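Long-range contacts in solute-binding protein (PDB 2ZYO), which binds maltotetraose and probably serves as the sugar-capturing component of a membrane transport system: residues Asn105-Ala111 and Pro321-Leu326; Val167-Asn172 and Leu224-Ala230. All coordinates share one frame; numbering follows the deposited sequence.

In the fold
From the N terminus, the chain first reaches 105-111, which leads into helix 109-114. The partner of 105-111, residues 321-326, comes 210 residues later, after helix 306-316, so contact 1 closes a long loop. Contact 2 lies wholly inside that loop: 167-172 takes in the end of strand 165-169 and the turn after it, and the connection 224-230, between helices 206-220 and 230-238, returns to it after 52 residues. The two nest without crossing and sit on opposite sides of the chain's centre, their nearest atoms about 20 Å apart. Contact 1 joins two connections beside strands 120-136 and 278-287; contact 2 ties the end of strand 165-169 to the approach to helix 230-238, near bound sugar.

Contact 1: residues Asn105-Ala111 and Pro321-Leu326; sequences NQFDDVA and PQKELL
Two backbone bonds flank Phe107 and Gln322. Lys323 N donates to Gln106 O at 2.9 Å, with an N-H...O angle of 160°, and Asp108 N donates to Pro321 O, also at 2.9 Å. Together they make a single antiparallel bridge in which Phe107 and Gln322 are the non-hydrogen-bonded pair. Gln106 O is gripped a second time by a water that donates to it at 2.8 Å and accepts a weak bond from Glu324 N.

Lys323 adds the charged element. Its chain is extended beyond CG and lies alongside the backbone of 105-107, CD coming within 3.2 Å of Asn105 O, and NZ arrives at Asp109 OD1 at 3.4 Å, a long salt bridge whose hydrogen bond is weak. Next to it Asp108 N-caps helix 109-114. With CG anti to the backbone N (chi1 -176°), OD2 turns to the first turn of the helix, taking Ala111 N on its anti lone pair and Val110 N in a weaker bond. Leu326 CD1 touches the other carboxylate oxygen, the two side chains crossing at about a right angle.

Packing lies on the inner side. Ala111 CB meets Pro321 CB at 3.6 Å, while Pro321 O sits at the edge of the Phe107 ring, in its plane, 3.4 Å from Phe107 CB. The buried ring also touches Leu124 and Pro125 of strand 120-136 and Leu309 of helix 306-316; Pro321 also rests on Pro125.

The two backbone bonds thus join two loops of a solute-binding-protein fold directly, Ala111, Pro321 and Phe107 supply the apolar contacts, and the stretched Lys323-Asp109 pair probably contributes mainly diffuse electrostatic attraction on the exposed side, at Asp109.

Contact 2: residues Val167-Asn172 and Leu224-Ala230; sequences VLFEAN and LPQSLKA
Asn172 ND2 donates to Leu228 O at 2.9 Å, nearly straight (170°), with the acceptor almost in the amide plane. The same nitrogen donates to a water that Gln226 O accepts from, and Asn172 OD1 takes a bond from a second water, shared with Glu170 OE1 and Lys229 NZ. Were Asn172 replaced by alanine, Leu228 O would probably lose this donor and both waters a partner.

Leu228 lies against the turn: CD1 is 3.5 Å from Glu170 CA and CD2 reaches Phe169 O. Glu170 is the centre of an inverse gamma turn, closed by a weak bond from Ala171 N to Phe169 O, which bends the chain as it leaves strand 165-169. Its extended side chain carries OE2 to 3.2 Å from Ala230 CB, at the start of helix 230-238.

Leu224, with CG anti to its carbonyl carbon (chi1 -67°), spreads its methyls over the strand end, CD2 against Leu168 CD1 at 3.8 Å and CD1 against Ala171 CB. Behind them, Trp218 of helix 206-220 meets Phe169 edge-to-face. Glu170 OE1, on a side chain about 5 Å from a bound glucose, accepts from ND2 of Asn173, which lines the glycan pocket.

Contact 1: residues Asn105-Ala111 and Pro321-Leu326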
ATOM      1  N   ASN A 105      -5.601 -17.766  -8.439  1.00 13.44           N
ATOM      2  CA  ASN A 105      -5.784 -18.410  -7.139  1.00 14.32           C
ATOM      3  C   ASN A 105      -4.489 -18.811  -6.423  1.00 13.59           C
ATOM      4  O   ASN A 105      -4.531 -19.299  -5.294  1.00 14.44           O
ATOM      5  CB  ASN A 105      -6.733 -19.605  -7.260  1.00 17.43           C
ATOM      6  CG  ASN A 105      -8.184 -19.186  -7.448  1.00 19.55           C
ATOM      7  OD1 ASN A 105      -8.575 -18.062  -7.121  1.00 23.95           O
ATOM      8  ND2 ASN A 105      -8.993 -20.100  -7.964  1.00 22.84           N
ATOM      9  N   GLN A 106      -3.348 -18.615  -7.082  1.00 12.51           N
ATOM     10  CA  GLN A 106      -2.047 -18.751  -6.426  1.00 11.08           C
ATOM     11  C   GLN A 106      -1.871 -17.630  -5.406  1.00 11.15           C
ATOM     12  O   GLN A 106      -1.090 -17.753  -4.461  1.00  9.92           O
ATOM     13  CB  GLN A 106      -0.904 -18.664  -7.441  1.00 11.34           C
ATOM     14  CG  GLN A 106      -0.853 -19.773  -8.485  1.00 11.59           C
ATOM     15  CD  GLN A 106       0.077 -19.440  -9.646  1.00 13.44           C
ATOM     16  OE1 GLN A 106       0.873 -18.498  -9.579  1.00 13.13           O
ATOM     17  NE2 GLN A 106      -0.022 -20.216 -10.719  1.00 11.67           N
ATOM     18  N   PHE A 107      -2.610 -16.542  -5.605  1.00 10.88           N
ATOM     19  CA  PHE A 107      -2.389 -15.310  -4.862  1.00 10.03           C
ATOM     20  C   PHE A 107      -3.574 -14.912  -3.998  1.00 10.06           C
ATOM     21  O   PHE A 107      -4.716 -15.296  -4.269  1.00 10.65           O
ATOM     22  CB  PHE A 107      -2.048 -14.170  -5.826  1.00  9.58           C
ATOM     23  CG  PHE A 107      -0.907 -14.482  -6.748  1.00  8.91           C
ATOM     24  CD1 PHE A 107       0.407 -14.390  -6.302  1.00  8.23           C
ATOM     25  CD2 PHE A 107      -1.144 -14.881  -8.061  1.00  9.33           C
ATOM     26  CE1 PHE A 107       1.469 -14.686  -7.151  1.00  8.34           C
ATOM     27  CE2 PHE A 107      -0.090 -15.179  -8.917  1.00  8.34           C
ATOM     28  CZ  PHE A 107       1.221 -15.079  -8.461  1.00 10.07           C
ATOM     29  N   ASP A 108      -3.276 -14.133  -2.961  1.00 10.90           N
ATOM     30  CA  ASP A 108      -4.273 -13.572  -2.057  1.00 12.65           C
ATOM     31  C   ASP A 108      -5.393 -12.887  -2.844  1.00 14.55           C
ATOM     32  O   ASP A 108      -5.127 -12.096  -3.753  1.00 12.29           O
ATOM     33  CB  ASP A 108      -3.589 -12.588  -1.103  1.00 15.26           C
ATOM     34  CG  ASP A 108      -4.532 -12.022  -0.064  1.00 18.16           C
ATOM     35  OD1 ASP A 108      -4.610 -12.589   1.046  1.00 19.95           O
ATOM     36  OD2 ASP A 108      -5.198 -11.006  -0.361  1.00 21.02           O
ATOM     37  N   ASP A 109      -6.637 -13.210  -2.492  1.00 15.81           N
ATOM     38  CA  ASP A 109      -7.815 -12.714  -3.211  1.00 18.61           C
ATOM     39  C   ASP A 109      -7.902 -11.188  -3.243  1.00 19.58           C
ATOM     40  O   ASP A 109      -8.249 -10.605  -4.271  1.00 20.17           O
ATOM     41  CB  ASP A 109      -9.102 -13.301  -2.615  1.00 20.45           C
ATOM     42  CG  ASP A 109      -9.286 -14.784  -2.927  1.00 22.18           C
ATOM     43  OD1 ASP A 109      -8.408 -15.398  -3.574  1.00 22.60           O
ATOM     44  OD2 ASP A 109     -10.327 -15.344  -2.517  1.00 24.33           O
ATOM     45  N   VAL A 110      -7.578 -10.550  -2.121  1.00 20.32           N
ATOM     46  CA  VAL A 110      -7.651  -9.091  -2.010  1.00 20.47           C
ATOM     47  C   VAL A 110      -6.524  -8.409  -2.799  1.00 19.21           C
ATOM     48  O   VAL A 110      -6.733  -7.354  -3.406  1.00 19.40           O
ATOM     49  CB  VAL A 110      -7.674  -8.629  -0.528  1.00 23.46           C
ATOM     50  CG1 VAL A 110      -7.842  -7.124  -0.426  1.00 24.48           C
ATOM     51  CG2 VAL A 110      -8.802  -9.322   0.224  1.00 24.37           C
ATOM     52  N   ALA A 111      -5.344  -9.027  -2.810  1.00 16.69           N
ATOM     53  CA  ALA A 111      -4.219  -8.528  -3.600  1.00 15.87           C
ATOM     54  C   ALA A 111      -4.529  -8.568  -5.097  1.00 15.05           C
ATOM     55  O   ALA A 111      -4.126  -7.679  -5.849  1.00 15.10           O
ATOM     56  CB  ALA A 111      -2.959  -9.325  -3.296  1.00 17.26           C
ATOM     57  N   PRO A 321       2.131 -11.606  -1.548  1.00  9.47           N
ATOM     58  CA  PRO A 321       0.748 -12.014  -1.304  1.00 10.02           C
ATOM     59  C   PRO A 321       0.409 -13.291  -2.075  1.00  9.46           C
ATOM     60  O   PRO A 321      -0.496 -13.312  -2.918  1.00 10.61           O
ATOM     61  CB  PRO A 321      -0.061 -10.812  -1.791  1.00 11.08           C
ATOM     62  CG  PRO A 321       0.782 -10.188  -2.844  1.00  9.95           C
ATOM     63  CD  PRO A 321       2.222 -10.537  -2.561  1.00  9.86           C
ATOM     64  N   GLN A 322       1.164 -14.339  -1.764  1.00  8.67           N
ATOM     65  CA  GLN A 322       1.043 -15.645  -2.382  1.00  8.91           C
ATOM     66  C   GLN A 322       0.483 -16.568  -1.304  1.00  9.83           C
ATOM     67  O   GLN A 322       1.052 -16.660  -0.214  1.00 10.19           O
ATOM     68  CB  GLN A 322       2.433 -16.104  -2.842  1.00  8.98           C
ATOM     69  CG  GLN A 322       2.456 -17.014  -4.071  1.00  9.76           C
ATOM     70  CD  GLN A 322       2.293 -18.497  -3.750  1.00  9.87           C
ATOM     71  OE1 GLN A 322       2.256 -19.325  -4.657  1.00 11.88           O
ATOM     72  NE2 GLN A 322       2.193 -18.836  -2.468  1.00  8.97           N
ATOM     73  N   LYS A 323      -0.631 -17.235  -1.608  1.00 10.35           N
ATOM     74  CA  LYS A 323      -1.424 -17.963  -0.599  1.00 11.29           C
ATOM     75  C   LYS A 323      -0.616 -18.927   0.272  1.00 12.70           C
ATOM     76  O   LYS A 323      -0.696 -18.875   1.500  1.00 12.22           O
ATOM     77  CB  LYS A 323      -2.605 -18.695  -1.246  1.00 13.19           C
ATOM     78  CG  LYS A 323      -3.728 -17.788  -1.720  1.00 13.13           C
ATOM     79  CD  LYS A 323      -4.926 -18.610  -2.156  1.00 14.81           C
ATOM     80  CE  LYS A 323      -6.079 -17.734  -2.604  1.00 16.33           C
ATOM     81  NZ  LYS A 323      -7.188 -18.547  -3.165  1.00 18.97           N
ATOM     82  N   GLU A 324       0.154 -19.804  -0.367  1.00 12.41           N
ATOM     83  CA  GLU A 324       0.966 -20.780   0.362  1.00 12.56           C
ATOM     84  C   GLU A 324       2.051 -20.116   1.204  1.00 12.91           C
ATOM     85  O   GLU A 324       2.297 -20.523   2.341  1.00 15.30           O
ATOM     86  CB  GLU A 324       1.596 -21.795  -0.591  1.00 13.55           C
ATOM     87  CG  GLU A 324       0.623 -22.824  -1.136  1.00 13.70           C
ATOM     88  CD  GLU A 324       1.334 -24.037  -1.697  1.00 14.04           C
ATOM     89  OE1 GLU A 324       1.839 -24.850  -0.897  1.00 18.30           O
ATOM     90  OE2 GLU A 324       1.396 -24.174  -2.934  1.00 14.73           O
ATOM     91  N   LEU A 325       2.691 -19.090   0.646  1.00 12.96           N
ATOM     92  CA  LEU A 325       3.782 -18.400   1.331  1.00 12.39           C
ATOM     93  C   LEU A 325       3.307 -17.643   2.568  1.00 12.70           C
ATOM     94  O   LEU A 325       4.033 -17.557   3.562  1.00 13.83           O
ATOM     95  CB  LEU A 325       4.531 -17.463   0.377  1.00 12.53           C
ATOM     96  CG  LEU A 325       5.331 -18.135  -0.745  1.00 11.99           C
ATOM     97  CD1 LEU A 325       5.955 -17.095  -1.661  1.00 12.88           C
ATOM     98  CD2 LEU A 325       6.402 -19.064  -0.187  1.00 12.18           C
ATOM     99  N   LEU A 326       2.088 -17.111   2.507  1.00 13.50           N
ATOM    100  CA  LEU A 326       1.490 -16.410   3.643  1.00 12.51           C
ATOM    101  C   LEU A 326       1.224 -17.351   4.821  1.00 14.57           C
ATOM    102  O   LEU A 326       1.144 -16.911   5.969  1.00 15.01           O
ATOM    103  CB  LEU A 326       0.200 -15.696   3.220  1.00 11.91           C
ATOM    104  CG  LEU A 326       0.350 -14.490   2.286  1.00 12.12           C
ATOM    105  CD1 LEU A 326      -1.007 -14.031   1.773  1.00 11.86           C
ATOM    106  CD2 LEU A 326       1.081 -13.345   2.973  1.00 11.76           C
TER
HETATM  107  O   HOH W   1      -0.806 -20.424  -3.512  1.00 12.95           O

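Contact 2: residues Val167-Asn172 and Leu224-Ala230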
ATOM      1  N   VAL A 167       1.185   6.044  22.429  1.00  9.94           N
ATOM      2  CA  VAL A 167       0.852   5.797  21.025  1.00  8.47           C
ATOM      3  C   VAL A 167       1.004   7.094  20.237  1.00  9.19           C
ATOM      4  O   VAL A 167       0.437   8.126  20.602  1.00  9.90           O
ATOM      5  CB  VAL A 167      -0.588   5.249  20.834  1.00  8.89           C
ATOM      6  CG1 VAL A 167      -0.790   4.776  19.393  1.00 12.44           C
ATOM      7  CG2 VAL A 167      -0.880   4.112  21.809  1.00  9.48           C
ATOM      8  N   LEU A 168       1.773   7.021  19.156  1.00  8.68           N
ATOM      9  CA  LEU A 168       2.022   8.167  18.293  1.00  8.78           C
ATOM     10  C   LEU A 168       1.963   7.714  16.842  1.00  8.69           C
ATOM     11  O   LEU A 168       2.579   6.716  16.478  1.00  9.34           O
ATOM     12  CB  LEU A 168       3.395   8.768  18.609  1.00 10.43           C
ATOM     13  CG  LEU A 168       3.944   9.912  17.753  1.00 11.77           C
ATOM     14  CD1 LEU A 168       3.103  11.175  17.888  1.00 11.82           C
ATOM     15  CD2 LEU A 168       5.386  10.189  18.149  1.00 12.31           C
ATOM     16  N   PHE A 169       1.219   8.442  16.016  1.00  8.63           N
ATOM     17  CA  PHE A 169       1.181   8.157  14.582  1.00  8.71           C
ATOM     18  C   PHE A 169       0.745   9.378  13.783  1.00  8.29           C
ATOM     19  O   PHE A 169       0.398  10.412  14.364  1.00  9.72           O
ATOM     20  CB  PHE A 169       0.326   6.910  14.268  1.00  9.67           C
ATOM     21  CG  PHE A 169      -1.167   7.134  14.317  1.00  9.45           C
ATOM     22  CD1 PHE A 169      -1.911   7.178  13.138  1.00  9.97           C
ATOM     23  CD2 PHE A 169      -1.836   7.257  15.535  1.00 11.30           C
ATOM     24  CE1 PHE A 169      -3.291   7.367  13.168  1.00 10.11           C
ATOM     25  CE2 PHE A 169      -3.219   7.447  15.575  1.00 11.78           C
ATOM     26  CZ  PHE A 169      -3.947   7.501  14.387  1.00 10.34           C
ATOM     27  N   GLU A 170       0.785   9.255  12.456  1.00  8.71           N
ATOM     28  CA  GLU A 170       0.383  10.331  11.552  1.00 10.68           C
ATOM     29  C   GLU A 170      -1.134  10.479  11.500  1.00 10.39           C
ATOM     30  O   GLU A 170      -1.767  10.184  10.478  1.00 11.12           O
ATOM     31  CB  GLU A 170       0.934  10.085  10.148  1.00 12.69           C
ATOM     32  CG  GLU A 170       2.376  10.484   9.963  1.00 15.82           C
ATOM     33  CD  GLU A 170       2.761  10.548   8.501  1.00 14.89           C
ATOM     34  OE1 GLU A 170       2.207  11.401   7.774  1.00 16.29           O
ATOM     35  OE2 GLU A 170       3.613   9.743   8.084  1.00 16.50           O
ATOM     36  N   ALA A 171      -1.704  10.955  12.606  1.00  9.63           N
ATOM     37  CA  ALA A 171      -3.155  11.072  12.758  1.00  9.98           C
ATOM     38  C   ALA A 171      -3.764  12.218  11.945  1.00 10.04           C
ATOM     39  O   ALA A 171      -4.975  12.425  11.970  1.00 11.45           O
ATOM     40  CB  ALA A 171      -3.531  11.198  14.234  1.00 12.78           C
ATOM     41  N   ASN A 172      -2.916  12.959  11.235  1.00 11.34           N
ATOM     42  CA  ASN A 172      -3.371  14.012  10.328  1.00 10.46           C
ATOM     43  C   ASN A 172      -3.240  13.605   8.857  1.00 10.66           C
ATOM     44  O   ASN A 172      -3.296  14.444   7.956  1.00 10.47           O
ATOM     45  CB  ASN A 172      -2.626  15.325  10.608  1.00 11.11           C
ATOM     46  CG  ASN A 172      -1.111  15.185  10.494  1.00 12.61           C
ATOM     47  OD1 ASN A 172      -0.583  14.102  10.231  1.00 13.30           O
ATOM     48  ND2 ASN A 172      -0.405  16.294  10.693  1.00 14.13           N
ATOM     49  N   LEU A 224      -1.672  14.598  20.755  1.00 12.16           N
ATOM     50  CA  LEU A 224      -0.718  14.502  19.648  1.00 12.82           C
ATOM     51  C   LEU A 224      -0.341  15.888  19.120  1.00 14.10           C
ATOM     52  O   LEU A 224      -1.182  16.792  19.116  1.00 13.45           O
ATOM     53  CB  LEU A 224      -1.269  13.632  18.507  1.00 12.47           C
ATOM     54  CG  LEU A 224      -1.479  12.128  18.736  1.00 12.84           C
ATOM     55  CD1 LEU A 224      -1.648  11.426  17.397  1.00 14.52           C
ATOM     56  CD2 LEU A 224      -0.339  11.486  19.519  1.00 13.99           C
ATOM     57  N   PRO A 225       0.926  16.063  18.687  1.00 14.62           N
ATOM     58  CA  PRO A 225       1.361  17.342  18.114  1.00 16.52           C
ATOM     59  C   PRO A 225       0.505  17.707  16.905  1.00 17.59           C
ATOM     60  O   PRO A 225       0.368  16.907  15.980  1.00 17.57           O
ATOM     61  CB  PRO A 225       2.805  17.068  17.685  1.00 16.54           C
ATOM     62  CG  PRO A 225       3.239  15.918  18.506  1.00 16.90           C
ATOM     63  CD  PRO A 225       2.022  15.078  18.718  1.00 13.78           C
ATOM     64  N   GLN A 226      -0.059  18.910  16.921  1.00 21.06           N
ATOM     65  CA  GLN A 226      -1.095  19.294  15.956  1.00 21.91           C
ATOM     66  C   GLN A 226      -0.598  19.588  14.534  1.00 22.81           C
ATOM     67  O   GLN A 226      -1.405  19.812  13.627  1.00 23.55           O
ATOM     68  CB  GLN A 226      -1.943  20.445  16.512  1.00 24.17           C
ATOM     69  CG  GLN A 226      -2.779  20.033  17.725  1.00 27.58           C
ATOM     70  CD  GLN A 226      -3.391  21.207  18.473  1.00 29.80           C
ATOM     71  OE1 GLN A 226      -3.780  22.211  17.876  1.00 31.77           O
ATOM     72  NE2 GLN A 226      -3.489  21.076  19.791  1.00 30.14           N
ATOM     73  N   SER A 227       0.721  19.562  14.341  1.00 22.88           N
ATOM     74  CA  SER A 227       1.315  19.742  13.014  1.00 22.39           C
ATOM     75  C   SER A 227       2.385  18.684  12.722  1.00 22.41           C
ATOM     76  O   SER A 227       3.388  18.959  12.055  1.00 23.19           O
ATOM     77  CB  SER A 227       1.885  21.158  12.872  1.00 23.08           C
ATOM     78  OG  SER A 227       0.882  22.131  13.109  1.00 24.72           O
ATOM     79  N   LEU A 228       2.150  17.467  13.209  1.00 21.51           N
ATOM     80  CA  LEU A 228       3.119  16.376  13.092  1.00 21.73           C
ATOM     81  C   LEU A 228       3.319  15.901  11.652  1.00 20.93           C
ATOM     82  O   LEU A 228       2.443  16.066  10.801  1.00 20.94           O
ATOM     83  CB  LEU A 228       2.732  15.203  14.011  1.00 23.91           C
ATOM     84  CG  LEU A 228       1.459  14.394  13.729  1.00 23.68           C
ATOM     85  CD1 LEU A 228       1.714  13.311  12.694  1.00 25.79           C
ATOM     86  CD2 LEU A 228       0.919  13.769  15.006  1.00 24.79           C
ATOM     87  N   LYS A 229       4.488  15.317  11.401  1.00 19.85           N
ATOM     88  CA  LYS A 229       4.820  14.715  10.114  1.00 19.90           C
ATOM     89  C   LYS A 229       5.427  13.331  10.338  1.00 18.28           C
ATOM     90  O   LYS A 229       5.611  12.911  11.481  1.00 17.68           O
ATOM     91  CB  LYS A 229       5.792  15.610   9.337  1.00 22.49           C
ATOM     92  CG  LYS A 229       5.132  16.751   8.561  1.00 26.33           C
ATOM     93  CD  LYS A 229       4.992  16.440   7.065  1.00 30.38           C
ATOM     94  CE  LYS A 229       3.811  15.519   6.747  1.00 32.12           C
ATOM     95  NZ  LYS A 229       2.485  16.159   6.995  1.00 33.92           N
ATOM     96  N   ALA A 230       5.735  12.629   9.247  1.00 17.79           N
ATOM     97  CA  ALA A 230       6.350  11.300   9.315  1.00 17.67           C
ATOM     98  C   ALA A 230       7.602  11.280  10.190  1.00 17.59           C
ATOM     99  O   ALA A 230       7.805  10.351  10.976  1.00 17.02           O
ATOM    100  CB  ALA A 230       6.673  10.788   7.919  1.00 17.71           C
TER
HETATM  101  O   HOH W   2       1.121  13.889   8.070  1.00 27.75           O
HETATM  102  O   HOH W   3      -1.607  18.974  10.730  1.00 28.27           O